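Local coordinates for protein SYE1 (Shewanella oneidensis, PDB 4AWT) that binds FMN and probably reduces activated carbon-carbon double bonds at the expense of NAD(P)H, as do its relatives among the Old Yellow Enzymes, at residues E179-A183 / N184-I188; S206-N209 / R210-L214; T243-A246 / D247-L250. The protein carries 1 engineered substitution. All coordinates share one frame; numbering follows the deposited sequence.

Contact 1: residues E179-A183 / N184-I188; sequences ELHAA and NGYLI. With FMN (flavin mononucleotide), chain B; BOG (octyl beta-D-glucopyranoside), chain D.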
loop_
_atom_site.group_PDB
_atom_site.type_symbol
_atom_site.label_atom_id
_atom_site.label_comp_id
_atom_site.label_asym_id
_atom_site.label_seq_id
_atom_site.Cartn_x
_atom_site.Cartn_y
_atom_site.Cartn_z
ATOM N N GLU A 179 -1.154 -0.936 -7.245
ATOM C CA GLU A 179 0.064 -0.933 -6.461
ATOM C C GLU A 179 0.137 -2.256 -5.750
ATOM O O GLU A 179 -0.765 -2.642 -4.988
ATOM C CB GLU A 179 0.078 0.193 -5.429
ATOM C CG GLU A 179 1.390 0.244 -4.660
ATOM C CD GLU A 179 1.423 1.336 -3.607
ATOM O OE1 GLU A 179 1.690 2.514 -4.018
ATOM O OE2 GLU A 179 1.193 1.046 -2.425
ATOM N N LEU A 180 1.235 -2.997 -5.951
ATOM C CA LEU A 180 1.450 -4.224 -5.195
ATOM C C LEU A 180 1.989 -3.879 -3.824
ATOM O O LEU A 180 3.070 -3.311 -3.697
ATOM C CB LEU A 180 2.451 -5.091 -5.932
ATOM C CG LEU A 180 2.844 -6.388 -5.231
ATOM C CD1 LEU A 180 1.612 -7.276 -5.020
ATOM C CD2 LEU A 180 3.928 -7.103 -6.018
ATOM N N HIS A 181 1.262 -4.254 -2.773
ATOM C CA HIS A 181 1.761 -4.033 -1.410
ATOM C C HIS A 181 2.793 -5.129 -1.117
ATOM O O HIS A 181 2.421 -6.251 -0.772
ATOM C CB HIS A 181 0.649 -4.061 -0.388
ATOM C CG HIS A 181 1.041 -3.476 0.930
ATOM N ND1 HIS A 181 2.326 -3.231 1.262
ATOM C CD2 HIS A 181 0.219 -3.044 1.926
ATOM C CE1 HIS A 181 2.292 -2.675 2.458
ATOM N NE2 HIS A 181 1.054 -2.532 2.885
ATOM N N ALA A 182 4.066 -4.824 -1.260
ATOM C CA ALA A 182 5.154 -5.708 -0.933
ATOM C C ALA A 182 5.962 -5.177 0.239
ATOM O O ALA A 182 7.131 -5.538 0.414
ATOM C CB ALA A 182 6.030 -5.976 -2.164
ATOM N N ALA A 183 5.302 -4.410 1.090
ATOM C CA ALA A 183 5.901 -3.648 2.176
ATOM C C ALA A 183 5.267 -4.035 3.508
ATOM O O ALA A 183 4.447 -4.941 3.607
ATOM C CB ALA A 183 5.780 -2.156 1.856
ATOM N N ASN A 184 5.696 -3.304 4.537
ATOM C CA ASN A 184 5.196 -3.226 5.889
ATOM C C ASN A 184 4.869 -4.610 6.471
ATOM O O ASN A 184 3.910 -4.760 7.231
ATOM C CB ASN A 184 4.028 -2.257 5.970
ATOM C CG ASN A 184 4.490 -0.867 5.604
ATOM O OD1 ASN A 184 5.665 -0.602 5.454
ATOM N ND2 ASN A 184 3.551 0.031 5.445
ATOM N N GLY A 185 5.731 -5.572 6.200
ATOM C CA GLY A 185 5.665 -6.840 6.878
ATOM C C GLY A 185 4.627 -7.806 6.350
ATOM O O GLY A 185 4.422 -8.857 6.986
ATOM N N TYR A 186 3.997 -7.514 5.223
ATOM C CA TYR A 186 2.932 -8.361 4.678
ATOM C C TYR A 186 3.516 -9.494 3.851
ATOM O O TYR A 186 4.687 -9.798 3.929
ATOM C CB TYR A 186 1.857 -7.472 4.044
ATOM C CG TYR A 186 1.237 -6.571 5.091
ATOM C CD1 TYR A 186 0.533 -7.098 6.168
ATOM C CD2 TYR A 186 1.355 -5.193 5.001
ATOM C CE1 TYR A 186 -0.036 -6.296 7.127
ATOM C CE2 TYR A 186 0.785 -4.378 5.948
ATOM C CZ TYR A 186 0.095 -4.901 7.020
ATOM O OH TYR A 186 -0.435 -4.053 7.940
ATOM N N LEU A 187 2.661 -10.244 3.112
ATOM C CA LEU A 187 3.077 -11.548 2.616
ATOM C C LEU A 187 4.339 -11.503 1.797
ATOM O O LEU A 187 5.277 -12.277 2.034
ATOM C CB LEU A 187 1.965 -12.192 1.775
ATOM C CG LEU A 187 2.335 -13.588 1.276
ATOM C CD1 LEU A 187 2.545 -14.593 2.384
ATOM C CD2 LEU A 187 1.264 -14.069 0.297
ATOM N N ILE A 188 4.383 -10.651 0.776
ATOM C CA ILE A 188 5.573 -10.650 -0.074
ATOM C C ILE A 188 6.805 -10.268 0.737
ATOM O O ILE A 188 7.897 -10.824 0.553
ATOM C CB ILE A 188 5.367 -9.803 -1.330
ATOM C CG1 ILE A 188 4.177 -10.375 -2.146
ATOM C CG2 ILE A 188 6.633 -9.745 -2.166
ATOM C CD1 ILE A 188 3.785 -9.544 -3.277
HETATM N N1 FMN B . 0.193 1.594 4.117
HETATM C C2 FMN B . -0.110 0.739 3.147
HETATM O O2 FMN B . 0.733 0.392 2.278
HETATM N N3 FMN B . -1.386 0.201 3.066
HETATM C C4 FMN B . -2.394 0.511 3.964
HETATM O O4 FMN B . -3.551 0.059 3.755
HETATM C C4A FMN B . -2.028 1.321 5.037
HETATM N N5 FMN B . -2.947 1.613 6.044
HETATM C C5A FMN B . -2.684 2.751 6.855
HETATM C C6 FMN B . -3.667 3.244 7.677
HETATM C C7 FMN B . -3.461 4.391 8.481
HETATM C C7M FMN B . -4.628 4.943 9.262
HETATM C C8 FMN B . -2.231 4.976 8.463
HETATM C C8M FMN B . -1.934 6.226 9.267
HETATM C C9 FMN B . -1.210 4.471 7.633
HETATM C C9A FMN B . -1.426 3.361 6.813
HETATM N N10 FMN B . -0.428 2.890 5.935
HETATM C C10 FMN B . -0.752 1.917 5.008
HETATM C "C1'" FMN B . 0.859 3.587 5.868
HETATM C "C2'" FMN B . 0.795 4.921 5.102
HETATM O "O2'" FMN B . 0.590 4.695 3.718
HETATM C "C3'" FMN B . 2.076 5.723 5.220
HETATM O "O3'" FMN B . 3.167 5.080 4.580
HETATM C "C4'" FMN B . 2.486 6.083 6.660
HETATM O "O4'" FMN B . 1.380 6.542 7.423
HETATM C "C5'" FMN B . 3.655 7.048 6.707
HETATM O "O5'" FMN B . 3.322 8.307 6.098
HETATM P P FMN B . 2.898 9.556 7.031
HETATM O O1P FMN B . 1.568 9.198 7.646
HETATM O O2P FMN B . 3.980 9.730 8.072
HETATM O O3P FMN B . 2.806 10.696 6.047
HETATM C C1 BOG D . -2.289 -0.759 10.948
HETATM O O1 BOG D . -2.612 -0.009 12.087
HETATM C C2 BOG D . -3.251 -0.532 9.824
HETATM O O2 BOG D . -4.546 -0.992 10.146
HETATM C C3 BOG D . -2.838 -1.265 8.538
HETATM O O3 BOG D . -3.626 -0.844 7.460
HETATM C C4 BOG D . -1.396 -0.852 8.209
HETATM O O4 BOG D . -0.976 -1.564 7.095
HETATM C C5 BOG D . -0.455 -1.057 9.390
HETATM O O5 BOG D . -0.985 -0.298 10.459
HETATM C C6 BOG D . 0.951 -0.610 9.079
HETATM O O6 BOG D . 1.720 -0.943 10.221
HETATM C "C1'" BOG D . -2.149 -0.551 13.301
HETATM C "C2'" BOG D . -2.646 0.159 14.557
HETATM C "C3'" BOG D . -2.534 1.652 14.504
HETATM C "C4'" BOG D . -2.617 2.492 15.773
HETATM C "C5'" BOG D . -3.801 3.452 15.618
HETATM C "C6'" BOG D . -4.931 3.072 16.577
HETATM C "C7'" BOG D . -6.125 4.026 16.388
HETATM C "C8'" BOG D . -6.918 3.966 17.688
HETATM O O HOH W 1 0.767 -1.047 5.413
HETATM O O HOH W 2 2.143 -8.770 0.510
#
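His181 and Tyr186 meet as an offset edge-to-face aromatic pair at the C-terminal end of barrel strand 177-181, the end of a TIM barrel where active sites form. The edge of Tyr186, at CD2, points to the face of His181: the centroids lie 5.0 Å apart, the planes at 72°, and Tyr186 CD2 comes 3.4 Å from His181 NE2. On the opposite face of the imidazole sits the flavin O2, while Trp102 stacks on His181 and meets Tyr186 edge-to-face. With CG anti to the backbone N (chi1 -164°), the histidine ring reaches the cofactor.

Among the polar contacts, Ala183 N donates to His181 ND1, which helps fix the ring's rotation. His181 NE2 is bonded to a water at 2.9 Å, and Asn184 ND2 gives a hydrogen to the same water at 3.0 Å. The pair probably corresponds to the His-Asn (or His-His) pair that holds the substrate oxygen in Old Yellow Enzyme relatives. Tyr186 OH lies 2.7 Å from O4 of the octyl glucoside, a hydrogen bond, and is also bonded to Tyr68. With only a methyl group at His181, as in an alanine, the water would probably lose one of its partners, Ala183 N its acceptor and the Tyr186 edge the face it packs against.

The backbone reverses in a type I' turn from Ala183 to Tyr186, closed by Tyr186 N to Ala183 O at 3.1 Å. Both central residues have positive phi, which suits Asn184 and Gly185.

Apolar packing completes the stretch: Leu180 and Ile188 touch tip to tip, CD1 to CD1 at 3.6 Å, and Ile188 CG2 rests on the CB of Ala182. A second water gives a hydrogen to His181 O and accepts one from Ile188 N at 2.9 Å.

Contact 2: residues S206-N209 / R210-L214; sequences SLEN and RLRFL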
loop_
_atom_site.group_PDB
_atom_site.type_symbol
_atom_site.label_atom_id
_atom_site.label_comp_id
_atom_site.label_asym_id
_atom_site.label_seq_id
_atom_site.Cartn_x
_atom_site.Cartn_y
_atom_site.Cartn_z
ATOM N N SER A 206 18.900 -17.817 -0.458
ATOM C CA SER A 206 19.653 -16.797 -1.184
ATOM C C SER A 206 18.845 -15.549 -1.512
ATOM O O SER A 206 17.619 -15.569 -1.447
ATOM C CB SER A 206 20.160 -17.391 -2.486
ATOM O OG SER A 206 19.065 -17.552 -3.398
ATOM N N LEU A 207 19.544 -14.512 -1.868
ATOM C CA LEU A 207 18.863 -13.268 -2.266
ATOM C C LEU A 207 17.987 -13.499 -3.476
ATOM O O LEU A 207 16.822 -13.087 -3.492
ATOM C CB LEU A 207 19.944 -12.211 -2.544
ATOM C CG LEU A 207 19.373 -10.890 -3.062
ATOM C CD1 LEU A 207 18.303 -10.300 -2.145
ATOM C CD2 LEU A 207 20.580 -9.958 -3.276
ATOM N N GLU A 208 18.504 -14.156 -4.507
ATOM C CA GLU A 208 17.706 -14.452 -5.687
ATOM C C GLU A 208 16.443 -15.192 -5.292
ATOM O O GLU A 208 15.333 -14.909 -5.794
ATOM C CB GLU A 208 18.543 -15.336 -6.631
ATOM C CG GLU A 208 17.851 -15.784 -7.889
ATOM C CD GLU A 208 18.523 -16.850 -8.710
ATOM O OE1 GLU A 208 19.773 -16.930 -8.801
ATOM O OE2 GLU A 208 17.813 -17.677 -9.354
ATOM N N ASN A 209 16.571 -16.177 -4.414
ATOM C CA ASN A 209 15.413 -16.973 -4.015
ATOM C C ASN A 209 14.416 -16.140 -3.239
ATOM O O ASN A 209 13.204 -16.294 -3.402
ATOM C CB ASN A 209 15.858 -18.169 -3.250
ATOM C CG ASN A 209 16.502 -19.241 -4.082
ATOM O OD1 ASN A 209 16.644 -19.110 -5.300
ATOM N ND2 ASN A 209 16.867 -20.319 -3.428
ATOM N N ARG A 210 14.908 -15.278 -2.339
ATOM C CA ARG A 210 13.992 -14.461 -1.525
ATOM C C ARG A 210 13.262 -13.451 -2.398
ATOM O O ARG A 210 12.116 -13.097 -2.002
ATOM C CB ARG A 210 14.750 -13.745 -0.427
ATOM C CG ARG A 210 15.147 -14.656 0.711
ATOM C CD ARG A 210 15.851 -13.926 1.848
ATOM N NE ARG A 210 17.213 -13.530 1.529
ATOM C CZ ARG A 210 17.714 -12.329 1.302
ATOM N NH1 ARG A 210 16.951 -11.237 1.305
ATOM N NH2 ARG A 210 19.014 -12.210 1.041
ATOM N N LEU A 211 13.808 -13.026 -3.498
ATOM C CA LEU A 211 13.128 -12.106 -4.409
ATOM C C LEU A 211 12.245 -12.814 -5.403
ATOM O O LEU A 211 11.526 -12.153 -6.173
ATOM C CB LEU A 211 14.134 -11.221 -5.147
ATOM C CG LEU A 211 14.945 -10.291 -4.237
ATOM C CD1 LEU A 211 15.936 -9.506 -5.044
ATOM C CD2 LEU A 211 14.060 -9.365 -3.442
ATOM N N ARG A 212 12.236 -14.140 -5.433
ATOM C CA ARG A 212 11.550 -14.890 -6.488
ATOM C C ARG A 212 10.048 -14.692 -6.429
ATOM O O ARG A 212 9.409 -14.536 -7.485
ATOM C CB ARG A 212 11.928 -16.378 -6.385
ATOM C CG ARG A 212 11.388 -17.158 -7.580
ATOM C CD ARG A 212 11.774 -18.648 -7.450
ATOM N NE ARG A 212 13.206 -18.845 -7.282
ATOM C CZ ARG A 212 14.122 -18.737 -8.180
ATOM N NH1 ARG A 212 13.801 -18.486 -9.443
ATOM N NH2 ARG A 212 15.403 -18.895 -7.799
ATOM N N PHE A 213 9.437 -14.741 -5.256
ATOM C CA PHE A 213 7.991 -14.588 -5.169
ATOM C C PHE A 213 7.585 -13.202 -5.676
ATOM O O PHE A 213 6.666 -13.066 -6.482
ATOM C CB PHE A 213 7.515 -14.856 -3.761
ATOM C CG PHE A 213 6.021 -14.903 -3.606
ATOM C CD1 PHE A 213 5.237 -15.731 -4.364
ATOM C CD2 PHE A 213 5.402 -14.108 -2.647
ATOM C CE1 PHE A 213 3.859 -15.777 -4.175
ATOM C CE2 PHE A 213 4.031 -14.164 -2.461
ATOM C CZ PHE A 213 3.272 -15.039 -3.194
ATOM N N LEU A 214 8.304 -12.155 -5.241
ATOM C CA LEU A 214 8.086 -10.815 -5.771
ATOM C C LEU A 214 8.162 -10.815 -7.285
ATOM O O LEU A 214 7.312 -10.252 -7.988
ATOM C CB LEU A 214 9.120 -9.867 -5.181
ATOM C CG LEU A 214 9.106 -8.451 -5.744
ATOM C CD1 LEU A 214 7.838 -7.684 -5.388
ATOM C CD2 LEU A 214 10.325 -7.677 -5.247
HETATM O O HOH W 3 10.622 -15.519 -2.735
#
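Helical turns carry the chain from Ser206 to Leu214, with Arg210 N bonded to Ser206 O at 2.9 Å and Leu211 N to Leu207 O at 3.0 Å. The spiral then tightens: Arg212 N donates to Asn209 O at 3.1 Å, arriving from 71° above the carbonyl plane, while Phe213 N stays 4.5 Å from that oxygen. A water takes up the gap, accepting from Phe213 N and giving a hydrogen to Asn209 O.

Ser206 opens the helix as its N-cap: in the conformer given, OG accepts from Asn209 N, a role suited to a short hydroxyl side chain. Asn209 and Arg212 lie side by side, their amide and guanidinium planes 61° apart. Arg212 NH2 bonds Asn209 OD1 at 2.8 Å, the oxygen lying in the guanidinium plane. The bend at chi3 (-55°) turns this arginine back over the preceding turn, where NH2 also forms a salt bridge with Glu208 OE2 at 3.1 Å, in one of two conformers of the glutamate. Two acceptors thus grip one nitrogen, while Arg212 NE is bonded to Glu202 O.

Arg210 folds the other way and crosses Leu207 at about a right angle, laying a face of its guanidinium over Leu207 CA, with NH2 3.5 Å from that carbon. Its NH2 hydrogen-bonds the bound ethyl hydrogen carbonate and NE bonds Gly205 O; this arginine too has a second conformer. Leu207 CD1 packs on Leu211 CD1 at 3.8 Å, two branched apolar chains on the side of the turn that meets helix 248-261.

The whole is a serine-capped helix start leading into barrel helix 212-225, beside the pocket that holds ethyl hydrogen carbonate, to which Ser206, Leu207 and Arg210 contribute.

Contact 3: residues T243-A246 / D247-L250; sequences TVDA and DPIL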
loop_
_atom_site.group_PDB
_atom_site.type_symbol
_atom_site.label_atom_id
_atom_site.label_comp_id
_atom_site.label_asym_id
_atom_site.label_seq_id
_atom_site.Cartn_x
_atom_site.Cartn_y
_atom_site.Cartn_z
ATOM N N THR A 243 9.092 -8.040 10.053
ATOM C CA THR A 243 10.019 -8.478 9.049
ATOM C C THR A 243 11.307 -7.661 9.134
ATOM O O THR A 243 11.266 -6.419 9.012
ATOM C CB THR A 243 9.427 -8.390 7.634
ATOM O OG1 THR A 243 8.941 -7.094 7.330
ATOM C CG2 THR A 243 8.280 -9.357 7.454
ATOM N N VAL A 244 12.416 -8.397 9.290
ATOM C CA VAL A 244 13.758 -7.841 9.356
ATOM C C VAL A 244 14.615 -8.504 8.304
ATOM O O VAL A 244 14.585 -9.754 8.232
ATOM C CB VAL A 244 14.375 -8.114 10.767
ATOM C CG1 VAL A 244 15.784 -7.546 10.858
ATOM C CG2 VAL A 244 13.486 -7.518 11.851
ATOM N N ASP A 245 15.373 -7.746 7.533
ATOM C CA ASP A 245 16.330 -8.298 6.605
ATOM C C ASP A 245 17.748 -8.044 7.135
ATOM O O ASP A 245 18.024 -6.988 7.693
ATOM C CB ASP A 245 16.218 -7.686 5.236
ATOM C CG ASP A 245 17.100 -8.331 4.232
ATOM O OD1 ASP A 245 16.997 -9.599 4.089
ATOM O OD2 ASP A 245 17.914 -7.654 3.614
ATOM N N ALA A 246 18.633 -8.957 6.982
ATOM C CA ALA A 246 20.006 -8.870 7.501
ATOM C C ALA A 246 20.858 -7.893 6.708
ATOM O O ALA A 246 21.769 -7.268 7.285
ATOM C CB ALA A 246 20.687 -10.216 7.521
ATOM N N ASP A 247 20.624 -7.696 5.424
ATOM C CA ASP A 247 21.440 -6.839 4.578
ATOM C C ASP A 247 20.495 -6.041 3.667
ATOM O O ASP A 247 20.456 -6.251 2.469
ATOM C CB ASP A 247 22.459 -7.660 3.794
ATOM C CG ASP A 247 23.538 -6.894 3.077
ATOM O OD1 ASP A 247 23.457 -5.624 3.062
ATOM O OD2 ASP A 247 24.451 -7.545 2.504
ATOM N N PRO A 248 19.764 -5.125 4.268
ATOM C CA PRO A 248 18.686 -4.501 3.471
ATOM C C PRO A 248 19.195 -3.629 2.369
ATOM O O PRO A 248 18.490 -3.499 1.355
ATOM C CB PRO A 248 17.865 -3.745 4.543
ATOM C CG PRO A 248 18.816 -3.580 5.679
ATOM C CD PRO A 248 19.696 -4.761 5.658
ATOM N N ILE A 249 20.370 -3.015 2.472
ATOM C CA ILE A 249 20.845 -2.247 1.320
ATOM C C ILE A 249 21.031 -3.130 0.123
ATOM O O ILE A 249 20.648 -2.751 -1.000
ATOM C CB ILE A 249 22.110 -1.437 1.673
ATOM C CG1 ILE A 249 21.790 -0.545 2.878
ATOM C CG2 ILE A 249 22.600 -0.611 0.505
ATOM C CD1 ILE A 249 22.779 0.555 3.129
ATOM N N LEU A 250 21.628 -4.322 0.308
ATOM C CA LEU A 250 21.810 -5.234 -0.810
ATOM C C LEU A 250 20.441 -5.725 -1.293
ATOM O O LEU A 250 20.146 -5.711 -2.471
ATOM C CB LEU A 250 22.719 -6.389 -0.399
ATOM C CG LEU A 250 22.917 -7.443 -1.461
ATOM C CD1 LEU A 250 23.530 -6.943 -2.749
ATOM C CD2 LEU A 250 23.759 -8.561 -0.869
HETATM O O HOH W 4 19.679 -10.241 3.977
#
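Asp245 and Pro248 bring their CA atoms within 5.5 Å where the chain, extended up to Asp245, turns sharply into helix 248-261. Ala246 takes a helical conformation at the corner, and Asp247 follows as the N-cap.

Asp245 carries the contact. CG stands anti to the backbone N (chi1 -174°), and the carboxylate turns back toward the first residues of the helix. Its OD2 accepts from Asp247 N at 3.3 Å, an Asx turn; the donor lies well above the carboxylate plane, 75° out of it, and the bond is not straight. The fit is close, for Asp245 OD2 is 3.0 Å from Asp247 C, the carbonyl carbon. A water gives a hydrogen to Asp245 OD1 at 2.8 Å and accepts weakly from Asp247 N.

Pro248 suits the first turn of a helix because it has no N-H to leave without an acceptor, and its ring stiffens the entry. Its CD rests 3.4 Å from Asp245 O. Ala246, a small residue, suits an exposed corner.

OD2 of Asp245 and O of Asp247, both acceptors, lie only 3.1 Å apart. Thr251 OG1 is within bonding distance of each, but its single hydrogen would have to be shared between them or go to one.

On the other oxygen, Asp245 OD1 receives hydrogens from Ser194 N and the water, and forms a long, weak ion pair with Arg210. With these partners and its place at a helix N-terminus, the buried carboxylate probably favours the negatively charged form.

Contacts 1, 2 and 3 follow in series along one TIM barrel, their centres 13 to 15 Å apart. Contact 1 lies at the end of strand 177-181 beside the flavin; contacts 2 and 3 sit farther out, about 20 Å from the centre of the chain, at the starts of barrel helices 212-225 and 248-261. Ile188 and Leu187 pack on Phe213, so the start of helix 187-192, in contact 1, packs directly on helix 212-225. Gly185 CA meets Thr243 OG1, joining 179-188 to 243-250. Between the outer two, Leu207 packs on Leu250, and Arg210 forms a weak, long ion pair with Asp245. The flavin-side turn is thereby tied to two neighbouring helix starts.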